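Local coordinates for protein Myo-inositol phosphohydrolase (PDB 4WU3) that probably removes phosphate groups from inositol hexakisphosphate as a phosphatase of the PTP-like family, and binds inositol-(1,3,4,5)-tetrakisphosphate in its pocket, at residues A[440-453]-A[503-515]. The protein carries 2 engineered substitutions. Sequence-based numbering, arbitrary orientation.
With 4IP (inositol-(1,3,4,5)-tetrakisphosphate), chain F.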
loop_
_atom_site.group_PDB
_atom_site.type_symbol
_atom_site.label_atom_id
_atom_site.label_comp_id
_atom_site.label_asym_id
_atom_site.label_seq_id
_atom_site.Cartn_x
_atom_site.Cartn_y
_atom_site.Cartn_z
ATOM N N ARG A 440 -13.635 3.942 20.072
ATOM C CA ARG A 440 -14.221 2.667 20.533
ATOM C C ARG A 440 -14.474 2.578 22.046
ATOM O O ARG A 440 -14.671 1.488 22.588
ATOM C CB ARG A 440 -13.349 1.488 20.106
ATOM C CG ARG A 440 -13.484 1.121 18.640
ATOM C CD ARG A 440 -12.568 -0.039 18.301
ATOM N NE ARG A 440 -12.466 -0.244 16.862
ATOM C CZ ARG A 440 -11.800 -1.243 16.296
ATOM N NH1 ARG A 440 -11.176 -2.143 17.048
ATOM N NH2 ARG A 440 -11.777 -1.347 14.975
ATOM N N ASP A 441 -14.492 3.717 22.723
ATOM C CA ASP A 441 -14.573 3.749 24.188
ATOM C C ASP A 441 -13.444 2.949 24.874
ATOM O O ASP A 441 -13.645 2.340 25.929
ATOM C CB ASP A 441 -15.949 3.258 24.662
ATOM C CG ASP A 441 -16.237 3.646 26.114
ATOM O OD1 ASP A 441 -15.618 4.615 26.598
ATOM O OD2 ASP A 441 -17.062 2.974 26.776
ATOM N N TRP A 442 -12.252 2.966 24.286
ATOM C CA TRP A 442 -11.119 2.217 24.830
ATOM C C TRP A 442 -10.074 3.138 25.469
ATOM O O TRP A 442 -8.866 2.895 25.384
ATOM C CB TRP A 442 -10.464 1.350 23.750
ATOM C CG TRP A 442 -11.275 0.151 23.365
ATOM C CD1 TRP A 442 -12.432 -0.276 23.949
ATOM C CD2 TRP A 442 -10.975 -0.796 22.336
ATOM N NE1 TRP A 442 -12.886 -1.414 23.331
ATOM C CE2 TRP A 442 -12.005 -1.762 22.342
ATOM C CE3 TRP A 442 -9.946 -0.913 21.397
ATOM C CZ2 TRP A 442 -12.033 -2.832 21.453
ATOM C CZ3 TRP A 442 -9.971 -1.979 20.514
ATOM C CH2 TRP A 442 -11.014 -2.924 20.548
ATOM N N GLY A 443 -10.556 4.178 26.142
ATOM C CA GLY A 443 -9.688 5.128 26.830
ATOM C C GLY A 443 -8.656 4.522 27.765
ATOM O O GLY A 443 -7.593 5.095 27.955
ATOM N N ASN A 444 -8.965 3.383 28.369
ATOM C CA ASN A 444 -8.052 2.754 29.322
ATOM C C ASN A 444 -7.633 1.349 28.914
ATOM O O ASN A 444 -7.315 0.507 29.767
ATOM C CB ASN A 444 -8.680 2.723 30.709
ATOM C CG ASN A 444 -8.678 4.077 31.366
ATOM O OD1 ASN A 444 -7.798 4.888 31.111
ATOM N ND2 ASN A 444 -9.683 4.341 32.198
ATOM N N LEU A 445 -7.617 1.103 27.609
ATOM C CA LEU A 445 -7.178 -0.182 27.085
ATOM C C LEU A 445 -5.756 -0.499 27.540
ATOM O O LEU A 445 -4.852 0.318 27.405
ATOM C CB LEU A 445 -7.251 -0.182 25.562
ATOM C CG LEU A 445 -6.961 -1.536 24.919
ATOM C CD1 LEU A 445 -8.105 -2.516 25.137
ATOM C CD2 LEU A 445 -6.676 -1.370 23.430
ATOM N N GLY A 446 -5.563 -1.688 28.094
ATOM C CA GLY A 446 -4.229 -2.127 28.495
ATOM C C GLY A 446 -3.848 -1.751 29.913
ATOM O O GLY A 446 -2.798 -2.153 30.394
ATOM N N LYS A 447 -4.685 -0.967 30.585
ATOM C CA LYS A 447 -4.385 -0.547 31.953
ATOM C C LYS A 447 -4.919 -1.565 32.956
ATOM O O LYS A 447 -6.013 -2.103 32.784
ATOM C CB LYS A 447 -5.013 0.816 32.266
ATOM C CG LYS A 447 -4.380 2.016 31.586
ATOM C CD LYS A 447 -4.947 3.296 32.191
ATOM C CE LYS A 447 -4.264 4.547 31.662
ATOM N NZ LYS A 447 -4.829 5.017 30.370
ATOM N N ASN A 448 -4.159 -1.809 34.016
ATOM C CA ASN A 448 -4.679 -2.580 35.142
ATOM C C ASN A 448 -5.601 -1.709 36.001
ATOM O O ASN A 448 -5.729 -0.505 35.776
ATOM C CB ASN A 448 -3.540 -3.175 35.981
ATOM C CG ASN A 448 -2.634 -2.118 36.576
ATOM O OD1 ASN A 448 -3.102 -1.145 37.160
ATOM N ND2 ASN A 448 -1.329 -2.307 36.442
ATOM N N LYS A 449 -6.236 -2.323 36.988
ATOM C CA LYS A 449 -7.205 -1.635 37.839
ATOM C C LYS A 449 -6.609 -0.418 38.551
ATOM O O LYS A 449 -7.222 0.655 38.576
ATOM C CB LYS A 449 -7.765 -2.609 38.873
ATOM C CG LYS A 449 -8.938 -2.080 39.665
ATOM C CD LYS A 449 -9.533 -3.179 40.531
ATOM C CE LYS A 449 -10.666 -2.649 41.377
ATOM N NZ LYS A 449 -11.298 -3.710 42.198
ATOM N N ALA A 450 -5.425 -0.585 39.132
ATOM C CA ALA A 450 -4.766 0.517 39.844
ATOM C C ALA A 450 -4.528 1.719 38.926
ATOM O O ALA A 450 -4.754 2.867 39.317
ATOM C CB ALA A 450 -3.446 0.052 40.446
ATOM N N GLU A 451 -4.054 1.454 37.715
ATOM C CA GLU A 451 -3.789 2.524 36.767
ATOM C C GLU A 451 -5.086 3.203 36.339
ATOM O O GLU A 451 -5.126 4.426 36.182
ATOM C CB GLU A 451 -3.031 1.995 35.551
ATOM C CG GLU A 451 -1.578 1.664 35.847
ATOM C CD GLU A 451 -0.975 0.693 34.844
ATOM O OE1 GLU A 451 -1.723 -0.129 34.268
ATOM O OE2 GLU A 451 0.257 0.745 34.641
ATOM N N VAL A 452 -6.143 2.415 36.168
ATOM C CA VAL A 452 -7.452 2.970 35.839
ATOM C C VAL A 452 -7.918 3.952 36.905
ATOM O O VAL A 452 -8.314 5.068 36.589
ATOM C CB VAL A 452 -8.522 1.877 35.677
ATOM C CG1 VAL A 452 -9.914 2.490 35.638
ATOM C CG2 VAL A 452 -8.260 1.081 34.412
ATOM N N LEU A 453 -7.870 3.548 38.170
ATOM C CA LEU A 453 -8.348 4.416 39.247
ATOM C C LEU A 453 -7.498 5.680 39.385
ATOM O O LEU A 453 -8.023 6.750 39.713
ATOM C CB LEU A 453 -8.396 3.666 40.576
ATOM C CG LEU A 453 -9.466 2.580 40.634
ATOM C CD1 LEU A 453 -9.269 1.713 41.871
ATOM C CD2 LEU A 453 -10.850 3.211 40.617
ATOM N N HIS A 503 -22.656 -0.103 49.045
ATOM C CA HIS A 503 -21.279 -0.525 48.837
ATOM C C HIS A 503 -20.892 -0.433 47.374
ATOM O O HIS A 503 -21.745 -0.380 46.493
ATOM C CB HIS A 503 -21.092 -1.958 49.313
ATOM C CG HIS A 503 -21.468 -2.164 50.742
ATOM N ND1 HIS A 503 -22.769 -2.333 51.158
ATOM C CD2 HIS A 503 -20.712 -2.229 51.855
ATOM C CE1 HIS A 503 -22.798 -2.491 52.468
ATOM N NE2 HIS A 503 -21.561 -2.433 52.916
ATOM N N TYR A 504 -19.594 -0.442 47.118
ATOM C CA TYR A 504 -19.107 -0.249 45.772
ATOM C C TYR A 504 -17.994 -1.223 45.457
ATOM O O TYR A 504 -17.124 -1.461 46.276
ATOM C CB TYR A 504 -18.609 1.185 45.604
ATOM C CG TYR A 504 -18.020 1.512 44.246
ATOM C CD1 TYR A 504 -18.841 1.882 43.181
ATOM C CD2 TYR A 504 -16.649 1.483 44.037
ATOM C CE1 TYR A 504 -18.311 2.193 41.941
ATOM C CE2 TYR A 504 -16.104 1.799 42.812
ATOM C CZ TYR A 504 -16.937 2.157 41.764
ATOM O OH TYR A 504 -16.399 2.473 40.531
ATOM N N TYR A 505 -18.035 -1.797 44.264
ATOM C CA TYR A 505 -16.937 -2.615 43.790
ATOM C C TYR A 505 -16.717 -2.352 42.298
ATOM O O TYR A 505 -17.663 -2.196 41.533
ATOM C CB TYR A 505 -17.178 -4.108 44.075
ATOM C CG TYR A 505 -15.916 -4.928 43.937
ATOM C CD1 TYR A 505 -15.074 -5.137 45.019
ATOM C CD2 TYR A 505 -15.543 -5.459 42.710
ATOM C CE1 TYR A 505 -13.897 -5.857 44.883
ATOM C CE2 TYR A 505 -14.372 -6.178 42.562
ATOM C CZ TYR A 505 -13.548 -6.375 43.649
ATOM O OH TYR A 505 -12.376 -7.082 43.483
ATOM N N ARG A 506 -15.452 -2.293 41.906
ATOM C CA ARG A 506 -15.066 -1.934 40.558
ATOM C C ARG A 506 -14.343 -3.073 39.848
ATOM O O ARG A 506 -13.348 -3.579 40.347
ATOM C CB ARG A 506 -14.132 -0.721 40.619
ATOM C CG ARG A 506 -13.665 -0.225 39.257
ATOM C CD ARG A 506 -14.799 0.438 38.512
ATOM N NE ARG A 506 -14.330 1.156 37.336
ATOM C CZ ARG A 506 -13.930 2.425 37.331
ATOM N NH1 ARG A 506 -13.925 3.135 38.446
ATOM N NH2 ARG A 506 -13.530 2.983 36.200
ATOM N N ILE A 507 -14.847 -3.479 38.686
ATOM C CA ILE A 507 -14.083 -4.340 37.790
ATOM C C ILE A 507 -13.863 -3.566 36.489
ATOM O O ILE A 507 -14.814 -3.061 35.878
ATOM C CB ILE A 507 -14.793 -5.691 37.526
ATOM C CG1 ILE A 507 -14.975 -6.446 38.842
ATOM C CG2 ILE A 507 -13.982 -6.543 36.561
ATOM C CD1 ILE A 507 -15.871 -7.659 38.751
ATOM N N ALA A 508 -12.607 -3.450 36.081
ATOM C CA ALA A 508 -12.256 -2.642 34.926
ATOM C C ALA A 508 -12.375 -3.437 33.618
ATOM O O ALA A 508 -11.374 -3.801 32.995
ATOM C CB ALA A 508 -10.851 -2.079 35.096
ATOM N N ALA A 509 -13.612 -3.683 33.194
ATOM C CA ALA A 509 -13.868 -4.505 32.014
ATOM C C ALA A 509 -13.897 -3.635 30.765
ATOM O O ALA A 509 -14.562 -2.607 30.728
ATOM C CB ALA A 509 -15.175 -5.271 32.170
ATOM N N THR A 510 -13.151 -4.047 29.743
ATOM C CA THR A 510 -13.041 -3.264 28.515
ATOM C C THR A 510 -14.336 -3.335 27.728
ATOM O O THR A 510 -14.926 -4.397 27.592
ATOM C CB THR A 510 -11.886 -3.755 27.637
ATOM O OG1 THR A 510 -10.665 -3.675 28.379
ATOM C CG2 THR A 510 -11.777 -2.898 26.371
ATOM N N ASP A 511 -14.771 -2.187 27.220
ATOM C CA ASP A 511 -16.026 -2.089 26.493
ATOM C C ASP A 511 -15.984 -2.884 25.178
ATOM O O ASP A 511 -14.939 -2.984 24.532
ATOM C CB ASP A 511 -16.335 -0.616 26.214
ATOM C CG ASP A 511 -17.740 -0.396 25.718
ATOM O OD1 ASP A 511 -18.521 -1.367 25.633
ATOM O OD2 ASP A 511 -18.058 0.765 25.411
ATOM N N HIS A 512 -17.135 -3.454 24.820
ATOM C CA HIS A 512 -17.339 -4.206 23.575
ATOM C C HIS A 512 -16.813 -5.643 23.578
ATOM O O HIS A 512 -17.121 -6.396 22.663
ATOM C CB HIS A 512 -16.755 -3.472 22.361
ATOM C CG HIS A 512 -17.188 -2.047 22.252
ATOM N ND1 HIS A 512 -18.474 -1.682 21.919
ATOM C CD2 HIS A 512 -16.507 -0.892 22.443
ATOM C CE1 HIS A 512 -18.569 -0.364 21.908
ATOM N NE2 HIS A 512 -17.388 0.141 22.224
ATOM N N ILE A 513 -16.010 -6.028 24.565
ATOM C CA ILE A 513 -15.322 -7.319 24.489
ATOM C C ILE A 513 -15.660 -8.253 25.637
ATOM O O ILE A 513 -16.128 -7.833 26.699
ATOM C CB ILE A 513 -13.780 -7.175 24.374
ATOM C CG1 ILE A 513 -13.135 -6.913 25.723
ATOM C CG2 ILE A 513 -13.401 -6.054 23.420
ATOM C CD1 ILE A 513 -11.613 -6.910 25.656
ATOM N N TRP A 514 -15.441 -9.538 25.397
ATOM C CA TRP A 514 -15.691 -10.547 26.408
ATOM C C TRP A 514 -14.789 -10.257 27.605
ATOM O O TRP A 514 -13.595 -10.069 27.446
ATOM C CB TRP A 514 -15.423 -11.933 25.840
ATOM C CG TRP A 514 -15.504 -12.990 26.861
ATOM C CD1 TRP A 514 -14.464 -13.672 27.407
ATOM C CD2 TRP A 514 -16.691 -13.485 27.492
ATOM N NE1 TRP A 514 -14.928 -14.570 28.335
ATOM C CE2 TRP A 514 -16.291 -14.473 28.409
ATOM C CE3 TRP A 514 -18.051 -13.190 27.364
ATOM C CZ2 TRP A 514 -17.195 -15.164 29.200
ATOM C CZ3 TRP A 514 -18.948 -13.874 28.145
ATOM C CH2 TRP A 514 -18.519 -14.858 29.054
ATOM N N PRO A 515 -15.366 -10.188 28.811
ATOM C CA PRO A 515 -14.543 -9.914 29.982
ATOM C C PRO A 515 -13.306 -10.819 30.050
ATOM O O PRO A 515 -13.396 -12.010 29.787
ATOM C CB PRO A 515 -15.491 -10.194 31.144
ATOM C CG PRO A 515 -16.842 -9.909 30.588
ATOM C CD PRO A 515 -16.784 -10.359 29.155
HETATM C C1 4IP F . -22.156 -1.384 25.202
HETATM O O1 4IP F . -22.763 -1.802 26.425
HETATM C C2 4IP F . -22.143 0.136 25.116
HETATM O O2 4IP F . -23.466 0.632 25.274
HETATM C C3 4IP F . -21.622 0.619 23.768
HETATM O O3 4IP F . -21.664 2.047 23.722
HETATM C C4 4IP F . -22.428 0.040 22.609
HETATM O O4 4IP F . -21.829 0.452 21.375
HETATM C C5 4IP F . -22.447 -1.482 22.690
HETATM O O5 4IP F . -23.246 -2.029 21.638
HETATM C C6 4IP F . -22.965 -1.966 24.043
HETATM O O6 4IP F . -22.929 -3.394 24.107
HETATM P P1 4IP F . -21.957 -1.888 27.813
HETATM O O1P 4IP F . -21.037 -3.065 27.638
HETATM O O2P 4IP F . -23.057 -2.078 28.824
HETATM O O3P 4IP F . -21.270 -0.551 27.932
HETATM P P3 4IP F . -20.321 2.888 23.418
HETATM O O4P 4IP F . -19.663 2.132 22.288
HETATM O O5P 4IP F . -19.567 2.858 24.728
HETATM O O6P 4IP F . -20.814 4.254 23.012
HETATM P P4 4IP F . -22.682 1.143 20.188
HETATM O O7P 4IP F . -23.475 2.234 20.865
HETATM O O8P 4IP F . -21.607 1.660 19.263
HETATM O O9P 4IP F . -23.515 0.001 19.637
HETATM P P5 4IP F . -22.796 -3.404 20.919
HETATM O OPF 4IP F . -21.279 -3.439 21.023
HETATM O OPG 4IP F . -23.327 -3.235 19.510
HETATM O OPH 4IP F . -23.483 -4.484 21.723
HETATM O O HOH W 1 -13.511 0.497 28.008
HETATM O O HOH W 2 -7.372 -3.958 28.513
HETATM O O HOH W 3 -13.069 -2.480 43.794
#
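Lys449 NZ, in a PTP-like phosphatase fold, is gripped from several directions: it donates to Arg506 O at 2.8 Å, lying in that carbonyl's plane, donates to a water that also accepts from Arg506 N, and forms a salt bridge with Glu522. Its chain, fully extended with CG anti to the backbone N (chi1 -171°), reaches from the first turn of helix 449-463 to strand 503-509, the edge strand, within this chain, of a mixed sheet, and sets NZ 4.2 Å from the centroid of the Tyr505 ring in an off-centre cation-pi contact. Deeper in, Val452 CG2 packs against Ala508 CB, while its CG1 comes to Arg506 NH2; Arg506 NH1 makes a salt bridge to Glu456.

Beyond the strand, the two loops join at the inositol tetrakisphosphate pocket. Trp442 NE1 donates to Asp511 O (2.8 Å, 160°) from the indole edge, while Thr510 CG2 covers one ring face. With an alanine here, Asp511 O would probably lose its indole donor and a gap would open beside Thr510 CG2 and Ile513 CG2. The neighbouring carboxylates, of Asp441 and Asp511, lie against the ligand: they stand nearly perpendicular, their OD2 atoms 2.8 Å apart, and Asp511 OD2 lies 2.7 Å from ligand O5P.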